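Local coordinates for uncharacterized protein AF_1382 (Archaeoglobus fulgidus DSM 4304, PDB 2QVO) that is of unknown function but adopts a winged helix-turn-helix fold like that of many transcriptional regulators, and so may bind DNA, at residues M19-E24 against K69-T74; Q34-K39 against S45-I50; L49-F54 against V60-E65. All blocks are in the same frame, centred on the assembly; numbering follows the deposited sequence.

Overall arrangement
The three contacts hold together a small winged helix domain, and none has a hydrogen bond between its two segments. Contact 1 is buried and lies deepest, its centre about 5 Å from the centre of the chain, and packs helix 12-26 across strand 68-73. Contacts 2 and 3 lie about 9 Å from that centre and share helix 44-56: its beginning meets helix 33-39 in contact 2, its later turns meet strand 60-65 in contact 3. Contact 2, also buried, is the smallest and purely aliphatic; contact 3, only partly buried, brings in a cysteine sulfur and backbone carbonyls. Contacts 1 and 3 are joined by neighbouring strands, on which Glu61, Glu63 and Arg72 are exposed.

Contact 1. Residues M19-E24 against K69-T74; sequences MTIYYE and KIIRLT
Ile21 of helix 12-26 packs against Ile71 and Leu73, alternate residues of strand 68-73 that face the helix. Helix and strand segments run almost perpendicular (86°), their axes 8.6 Å apart. The tight part centres on Ile21, whose two branches divide the strand between them. CG2, placed anti to the backbone N by a chi1 of -58°, lies 3.8 Å from Leu73 CG, while CD1, at the end of the extended branch, reaches Ile71 CG2 at 3.9 Å. The side chains of Ile21 and Ile71 cross at about a right angle. The looser margin is the Tyr22 side, where Leu73 CD1 lies 3.9 Å from Tyr22 CA and approaches the tyrosine ring only at the edge, near the ring plane. An alanine in place of Leu73 would remove the CG and both methyls, and is likely to leave a gap beside Ile21 CG2 and the edge of Tyr22. Between the two inward residues Arg72 points away from the helix, on the solvent side, and forms a salt bridge with Glu63 of the adjoining strand. A helix ahead of the helix-turn-helix packed at nearly a right angle to a strand of the small antiparallel sheet is typical of the winged helix-turn-helix fold.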
# COMPACT_ATOMS: atom_id res chain seq x y z
N MET A 19 2.86 -1.83 -2.38
CA MET A 19 4.17 -1.44 -2.89
C MET A 19 4.14 0.04 -3.24
O MET A 19 5.14 0.71 -3.09
CB MET A 19 4.61 -2.30 -4.09
CG MET A 19 4.86 -3.81 -3.71
SD MET A 19 5.75 -4.06 -2.17
CE MET A 19 7.40 -3.70 -2.75
N THR A 20 2.98 0.54 -3.66
CA THR A 20 2.82 2.00 -3.88
C THR A 20 3.06 2.81 -2.62
O THR A 20 3.76 3.83 -2.65
CB THR A 20 1.42 2.35 -4.48
OG1 THR A 20 1.28 1.73 -5.76
CG2 THR A 20 1.28 3.87 -4.65
N ILE A 21 2.47 2.38 -1.50
CA ILE A 21 2.69 3.03 -0.21
C ILE A 21 4.18 2.96 0.15
O ILE A 21 4.76 3.95 0.58
CB ILE A 21 1.84 2.37 0.91
CG1 ILE A 21 0.35 2.43 0.55
CG2 ILE A 21 2.10 3.03 2.29
CD1 ILE A 21 -0.53 1.52 1.44
N TYR A 22 4.76 1.78 -0.02
CA TYR A 22 6.17 1.56 0.28
C TYR A 22 7.09 2.54 -0.47
O TYR A 22 7.86 3.28 0.16
CB TYR A 22 6.52 0.09 -0.04
CG TYR A 22 7.99 -0.25 0.12
CD1 TYR A 22 8.55 -0.42 1.39
CD2 TYR A 22 8.80 -0.39 -0.99
CE1 TYR A 22 9.91 -0.73 1.54
CE2 TYR A 22 10.16 -0.70 -0.86
CZ TYR A 22 10.70 -0.87 0.40
OH TYR A 22 12.04 -1.16 0.50
N TYR A 23 6.98 2.56 -1.80
CA TYR A 23 7.85 3.40 -2.62
C TYR A 23 7.59 4.89 -2.42
O TYR A 23 8.52 5.68 -2.38
CB TYR A 23 7.78 3.03 -4.09
CG TYR A 23 8.51 1.74 -4.37
CD1 TYR A 23 9.90 1.66 -4.23
CD2 TYR A 23 7.82 0.60 -4.76
CE1 TYR A 23 10.58 0.48 -4.47
CE2 TYR A 23 8.49 -0.60 -5.00
CZ TYR A 23 9.87 -0.64 -4.86
OH TYR A 23 10.54 -1.82 -5.10
N GLU A 24 6.32 5.25 -2.28
CA GLU A 24 5.98 6.66 -2.04
C GLU A 24 6.56 7.16 -0.69
O GLU A 24 7.15 8.25 -0.63
CB GLU A 24 4.46 6.86 -2.11
CG GLU A 24 3.98 8.28 -1.85
CD GLU A 24 4.25 9.25 -2.99
OE1 GLU A 24 3.50 10.25 -3.07
OE2 GLU A 24 5.20 9.05 -3.79
N LYS A 69 -6.96 11.77 3.63
CA LYS A 69 -6.59 10.52 4.30
C LYS A 69 -5.12 10.21 4.03
O LYS A 69 -4.70 10.09 2.88
CB LYS A 69 -7.48 9.34 3.87
CG LYS A 69 -7.40 8.15 4.83
CD LYS A 69 -8.55 7.16 4.68
CE LYS A 69 -8.48 6.11 5.79
NZ LYS A 69 -9.32 4.91 5.56
N ILE A 70 -4.34 10.10 5.11
CA ILE A 70 -2.91 9.79 5.00
C ILE A 70 -2.66 8.38 5.54
O ILE A 70 -3.17 8.00 6.59
CB ILE A 70 -2.05 10.80 5.76
CG1 ILE A 70 -2.23 12.20 5.13
CG2 ILE A 70 -0.57 10.39 5.74
CD1 ILE A 70 -1.53 13.30 5.88
N ILE A 71 -1.86 7.62 4.80
CA ILE A 71 -1.61 6.21 5.13
C ILE A 71 -0.11 6.03 5.39
O ILE A 71 0.70 6.48 4.59
CB ILE A 71 -2.09 5.33 3.99
CG1 ILE A 71 -3.60 5.52 3.80
CG2 ILE A 71 -1.77 3.86 4.27
CD1 ILE A 71 -4.02 5.71 2.40
N ARG A 72 0.24 5.38 6.49
CA ARG A 72 1.65 5.08 6.77
C ARG A 72 1.81 3.61 7.11
O ARG A 72 0.95 3.03 7.78
CB ARG A 72 2.19 5.96 7.90
CG ARG A 72 1.72 5.60 9.32
CD ARG A 72 2.43 6.43 10.37
NE ARG A 72 2.47 7.83 9.93
CZ ARG A 72 1.51 8.71 10.14
NH1 ARG A 72 0.43 8.37 10.84
NH2 ARG A 72 1.64 9.95 9.67
N LEU A 73 2.90 3.00 6.64
CA LEU A 73 3.23 1.61 6.99
C LEU A 73 3.66 1.51 8.44
O LEU A 73 4.42 2.36 8.92
CB LEU A 73 4.35 1.05 6.10
CG LEU A 73 4.01 0.71 4.65
CD1 LEU A 73 5.25 0.32 3.88
CD2 LEU A 73 2.96 -0.38 4.55
N THR A 74 3.18 0.48 9.13
CA THR A 74 3.69 0.14 10.44
C THR A 74 5.03 -0.57 10.22
O THR A 74 5.38 -0.87 9.08
CB THR A 74 2.74 -0.79 11.20
OG1 THR A 74 2.54 -1.99 10.42
CG2 THR A 74 1.40 -0.10 11.46

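Contact 2. Residues Q34-K39 against S45-I50; sequences QYIASK and SYVWLI
Val47 of helix 44-56 projects toward helix 33-39 and meets Ile36 and Ala37, one with each methyl. Its CA lies 6.5 Å from Ala37 CA, a separation consistent with the small side chain of Ala37. From CB the side chain forks. CG1, turned anti to the backbone N (chi1 175°), comes within 4.0 Å of Ile36 CG2, the two side chains meeting at a slant. CG2 takes the other direction and lies beside the backbone of Ala37, 4.2 Å from Ala37 CA and slightly farther from its CB. Val47 thus reaches two consecutive residues of the partner helix by van der Waals contact alone, and its side chain also touches Val40 and Ser42 in the turn between the helices. Within helix 33-39, Ser38 OG donates to Tyr35 O at 2.8 Å, in the carbonyl plane and on a lone pair. The two helices and their short turn form the helix-turn-helix, with helix 44-56 in the position of a recognition helix. Beyond the pair, Ile36 continues inward to Ile21 of helix 12-26 and Ile71 of strand 68-73, while Tyr46 touches Lys13 of helix 12-26 and Trp48 packs on Lys69 of strand 68-73.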
# COMPACT_ATOMS: atom_id res chain seq x y z
N GLN A 34 -5.66 9.32 -2.26
CA GLN A 34 -5.92 9.83 -3.62
C GLN A 34 -4.76 9.52 -4.57
O GLN A 34 -4.97 9.13 -5.71
CB GLN A 34 -6.15 11.35 -3.57
CG GLN A 34 -7.29 11.83 -2.66
CD GLN A 34 -6.97 11.85 -1.17
OE1 GLN A 34 -5.81 11.86 -0.77
NE2 GLN A 34 -8.01 11.86 -0.33
N TYR A 35 -3.53 9.68 -4.07
CA TYR A 35 -2.34 9.35 -4.85
C TYR A 35 -2.23 7.85 -5.16
O TYR A 35 -1.93 7.47 -6.30
CB TYR A 35 -1.07 9.84 -4.13
CG TYR A 35 0.19 9.24 -4.71
CD1 TYR A 35 0.79 9.79 -5.83
CD2 TYR A 35 0.76 8.09 -4.14
CE1 TYR A 35 1.95 9.23 -6.37
CE2 TYR A 35 1.90 7.52 -4.68
CZ TYR A 35 2.49 8.09 -5.79
OH TYR A 35 3.63 7.52 -6.30
N ILE A 36 -2.46 7.00 -4.15
CA ILE A 36 -2.44 5.55 -4.37
C ILE A 36 -3.40 5.19 -5.50
O ILE A 36 -3.04 4.45 -6.42
CB ILE A 36 -2.80 4.75 -3.10
CG1 ILE A 36 -1.79 5.04 -1.98
CG2 ILE A 36 -2.80 3.24 -3.39
CD1 ILE A 36 -2.29 4.58 -0.60
N ALA A 37 -4.61 5.75 -5.42
CA ALA A 37 -5.62 5.59 -6.46
C ALA A 37 -5.13 6.02 -7.84
O ALA A 37 -5.41 5.34 -8.81
CB ALA A 37 -6.89 6.35 -6.09
N SER A 38 -4.39 7.13 -7.93
CA SER A 38 -3.86 7.61 -9.24
C SER A 38 -2.86 6.63 -9.85
O SER A 38 -2.73 6.55 -11.08
CB SER A 38 -3.24 9.01 -9.13
OG SER A 38 -1.89 8.98 -8.65
N LYS A 39 -2.17 5.88 -8.99
CA LYS A 39 -1.08 4.98 -9.39
C LYS A 39 -1.50 3.55 -9.70
O LYS A 39 -0.86 2.86 -10.49
CB LYS A 39 -0.03 4.94 -8.27
CG LYS A 39 0.80 6.19 -8.15
CD LYS A 39 1.80 6.30 -9.30
CE LYS A 39 2.16 7.75 -9.52
NZ LYS A 39 2.66 8.01 -10.90
N SER A 45 -12.96 3.47 -4.02
CA SER A 45 -13.64 2.64 -3.01
C SER A 45 -12.93 1.32 -2.74
O SER A 45 -12.92 0.83 -1.60
CB SER A 45 -15.08 2.32 -3.43
OG SER A 45 -15.06 1.67 -4.69
N TYR A 46 -12.35 0.73 -3.78
CA TYR A 46 -11.58 -0.50 -3.61
C TYR A 46 -10.27 -0.27 -2.86
O TYR A 46 -9.91 -1.04 -1.98
CB TYR A 46 -11.28 -1.18 -4.95
CG TYR A 46 -10.65 -2.53 -4.75
CD1 TYR A 46 -11.43 -3.62 -4.37
CD2 TYR A 46 -9.28 -2.73 -4.91
CE1 TYR A 46 -10.88 -4.87 -4.19
CE2 TYR A 46 -8.71 -3.98 -4.73
CZ TYR A 46 -9.52 -5.05 -4.36
OH TYR A 46 -9.00 -6.31 -4.17
N VAL A 47 -9.55 0.80 -3.22
CA VAL A 47 -8.37 1.20 -2.47
C VAL A 47 -8.70 1.38 -0.98
O VAL A 47 -7.99 0.86 -0.09
CB VAL A 47 -7.75 2.49 -3.08
CG1 VAL A 47 -6.59 3.01 -2.23
CG2 VAL A 47 -7.30 2.22 -4.50
N TRP A 48 -9.79 2.08 -0.70
CA TRP A 48 -10.26 2.28 0.66
C TRP A 48 -10.46 0.95 1.38
O TRP A 48 -9.96 0.77 2.50
CB TRP A 48 -11.56 3.10 0.63
CG TRP A 48 -12.03 3.58 1.97
CD1 TRP A 48 -11.62 4.70 2.63
CD2 TRP A 48 -13.04 2.97 2.79
NE1 TRP A 48 -12.30 4.82 3.83
CE2 TRP A 48 -13.18 3.77 3.94
N LEU A 49 -11.14 0.00 0.72
CA LEU A 49 -11.41 -1.33 1.31
C LEU A 49 -10.12 -2.09 1.65
O LEU A 49 -9.99 -2.66 2.74
CB LEU A 49 -12.29 -2.17 0.36
CG LEU A 49 -12.80 -3.56 0.79
CD2 LEU A 49 -13.41 -4.29 -0.40
N ILE A 50 -9.17 -2.09 0.72
CA ILE A 50 -7.89 -2.76 0.93
C ILE A 50 -7.07 -2.13 2.06
O ILE A 50 -6.50 -2.85 2.89
CB ILE A 50 -7.06 -2.84 -0.39
CG1 ILE A 50 -7.76 -3.74 -1.41
CG2 ILE A 50 -5.62 -3.29 -0.12
CD1 ILE A 50 -8.04 -5.20 -0.93

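Contact 3. Residues L49-F54 against V60-E65; sequences LIIKKF and VECELE
Val60, the first residue of strand 60-65, packs against Phe54 and Ile51, one turn apart on helix 44-56. The aliphatic contacts are concentrated here. Both valine methyls touch Phe54 CB, CG2 at 3.6 Å and CG1 slightly farther off, so the valine sits at the root of the phenylalanine rather than squarely on its ring. The chi1 of -55° sets CG2 in the crowded position between the backbone N and carbonyl carbon, and the same methyl extends to Ile51 CG2 at 4.2 Å. The Phe54 ring itself leads away from the strand, and Ile50 CG2 of its own helix rests 3.5 Å above one face, offset toward the rim.

A sulfur contact lies two residues along the strand, where Cys62 SG is 3.5 Å from Ile51 CG2. A chi1 of -62° holds the sulfur anti to the carbonyl carbon, which turns it to that methyl. Cys62 also touches Lys69 on the adjoining strand and Glu55 of the helix.

Backbone atoms take part without hydrogen bonding between the segments: Val60 CG2 lies 3.7 Å from Ile51 O, and Phe54 O is 3.6 Å from Val60 N.

The axes of the two segments approach to 8.0 Å at an angle of 120°, and the backbones come nearest at Phe54 and Val60, where the chain turns from helix into strand. Ile17 of helix 12-26 also touches Ile51 and Phe54, and Ile71 and Leu73 of strand 68-73 touch Val60. Next along the strand, Glu61 pairs by its backbone with Arg72 of strand 68-73. This passage from the putative recognition helix into the first strand of the beta hairpin, or wing, is characteristic of winged helix domains.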
# COMPACT_ATOMS: atom_id res chain seq x y z
N LEU A 49 -11.14 0.00 0.72
CA LEU A 49 -11.41 -1.33 1.31
C LEU A 49 -10.12 -2.09 1.65
O LEU A 49 -9.99 -2.66 2.74
CB LEU A 49 -12.29 -2.17 0.36
CG LEU A 49 -12.80 -3.56 0.79
CD2 LEU A 49 -13.41 -4.29 -0.40
N ILE A 50 -9.17 -2.09 0.72
CA ILE A 50 -7.89 -2.76 0.93
C ILE A 50 -7.07 -2.13 2.06
O ILE A 50 -6.50 -2.85 2.89
CB ILE A 50 -7.06 -2.84 -0.39
CG1 ILE A 50 -7.76 -3.74 -1.41
CG2 ILE A 50 -5.62 -3.29 -0.12
CD1 ILE A 50 -8.04 -5.20 -0.93
N ILE A 51 -7.02 -0.80 2.08
CA ILE A 51 -6.37 -0.07 3.17
C ILE A 51 -6.96 -0.47 4.53
O ILE A 51 -6.23 -0.71 5.49
CB ILE A 51 -6.47 1.48 2.97
CG1 ILE A 51 -5.70 1.92 1.71
CG2 ILE A 51 -6.00 2.24 4.21
CD1 ILE A 51 -4.22 1.63 1.69
N LYS A 52 -8.29 -0.56 4.60
CA LYS A 52 -8.94 -0.98 5.85
C LYS A 52 -8.53 -2.41 6.24
O LYS A 52 -8.35 -2.71 7.42
CB LYS A 52 -10.47 -0.84 5.76
CG LYS A 52 -10.99 0.61 5.61
CD LYS A 52 -10.93 1.41 6.91
N LYS A 53 -8.36 -3.28 5.25
CA LYS A 53 -7.89 -4.64 5.52
C LYS A 53 -6.44 -4.63 6.02
O LYS A 53 -6.09 -5.37 6.95
CB LYS A 53 -8.06 -5.54 4.29
CG LYS A 53 -9.54 -5.80 3.92
CD LYS A 53 -9.69 -6.85 2.82
CE LYS A 53 -11.14 -7.24 2.62
N PHE A 54 -5.61 -3.79 5.41
CA PHE A 54 -4.22 -3.62 5.85
C PHE A 54 -4.15 -3.10 7.28
O PHE A 54 -3.31 -3.53 8.08
CB PHE A 54 -3.42 -2.68 4.93
CG PHE A 54 -3.04 -3.28 3.60
CD1 PHE A 54 -2.96 -4.66 3.43
CD2 PHE A 54 -2.72 -2.47 2.53
CE1 PHE A 54 -2.60 -5.22 2.20
CE2 PHE A 54 -2.35 -3.02 1.30
CZ PHE A 54 -2.30 -4.39 1.14
N VAL A 60 -0.72 -1.10 8.14
CA VAL A 60 -0.75 0.34 7.92
C VAL A 60 -1.52 1.01 9.04
O VAL A 60 -2.29 0.36 9.75
CB VAL A 60 -1.41 0.73 6.56
CG1 VAL A 60 -0.75 0.02 5.37
CG2 VAL A 60 -2.93 0.52 6.58
N GLU A 61 -1.30 2.31 9.19
CA GLU A 61 -2.14 3.15 10.01
C GLU A 61 -2.68 4.29 9.13
O GLU A 61 -2.00 4.73 8.19
CB GLU A 61 -1.38 3.72 11.21
CG GLU A 61 -1.18 2.72 12.33
CD GLU A 61 -0.24 3.22 13.42
OE1 GLU A 61 -0.24 4.44 13.71
OE2 GLU A 61 0.49 2.38 13.98
N CYS A 62 -3.90 4.72 9.42
CA CYS A 62 -4.55 5.83 8.73
C CYS A 62 -4.73 7.00 9.65
O CYS A 62 -4.95 6.83 10.86
CB CYS A 62 -5.95 5.43 8.27
SG CYS A 62 -5.98 4.10 7.12
N GLU A 63 -4.65 8.20 9.10
CA GLU A 63 -5.18 9.34 9.81
C GLU A 63 -5.72 10.39 8.85
O GLU A 63 -5.34 10.43 7.69
CB GLU A 63 -4.17 9.92 10.81
CG GLU A 63 -3.02 10.70 10.23
CD GLU A 63 -2.12 11.24 11.32
OE1 GLU A 63 -1.36 10.43 11.91
OE2 GLU A 63 -2.17 12.45 11.60
N LEU A 64 -6.64 11.21 9.35
CA LEU A 64 -7.21 12.27 8.55
C LEU A 64 -6.51 13.58 8.87
O LEU A 64 -6.33 13.92 10.04
CB LEU A 64 -8.72 12.41 8.78
CG LEU A 64 -9.63 11.33 8.19
CD1 LEU A 64 -11.09 11.67 8.45
CD2 LEU A 64 -9.40 11.14 6.69
N GLU A 65 -6.07 14.26 7.82
CA GLU A 65 -5.56 15.61 7.92
C GLU A 65 -6.54 16.47 7.14
O GLU A 65 -6.47 16.58 5.91
CB GLU A 65 -4.14 15.67 7.35
CG GLU A 65 -3.52 17.07 7.29
CD GLU A 65 -2.34 17.14 6.32
OE1 GLU A 65 -1.28 16.59 6.63
OE2 GLU A 65 -2.48 17.76 5.24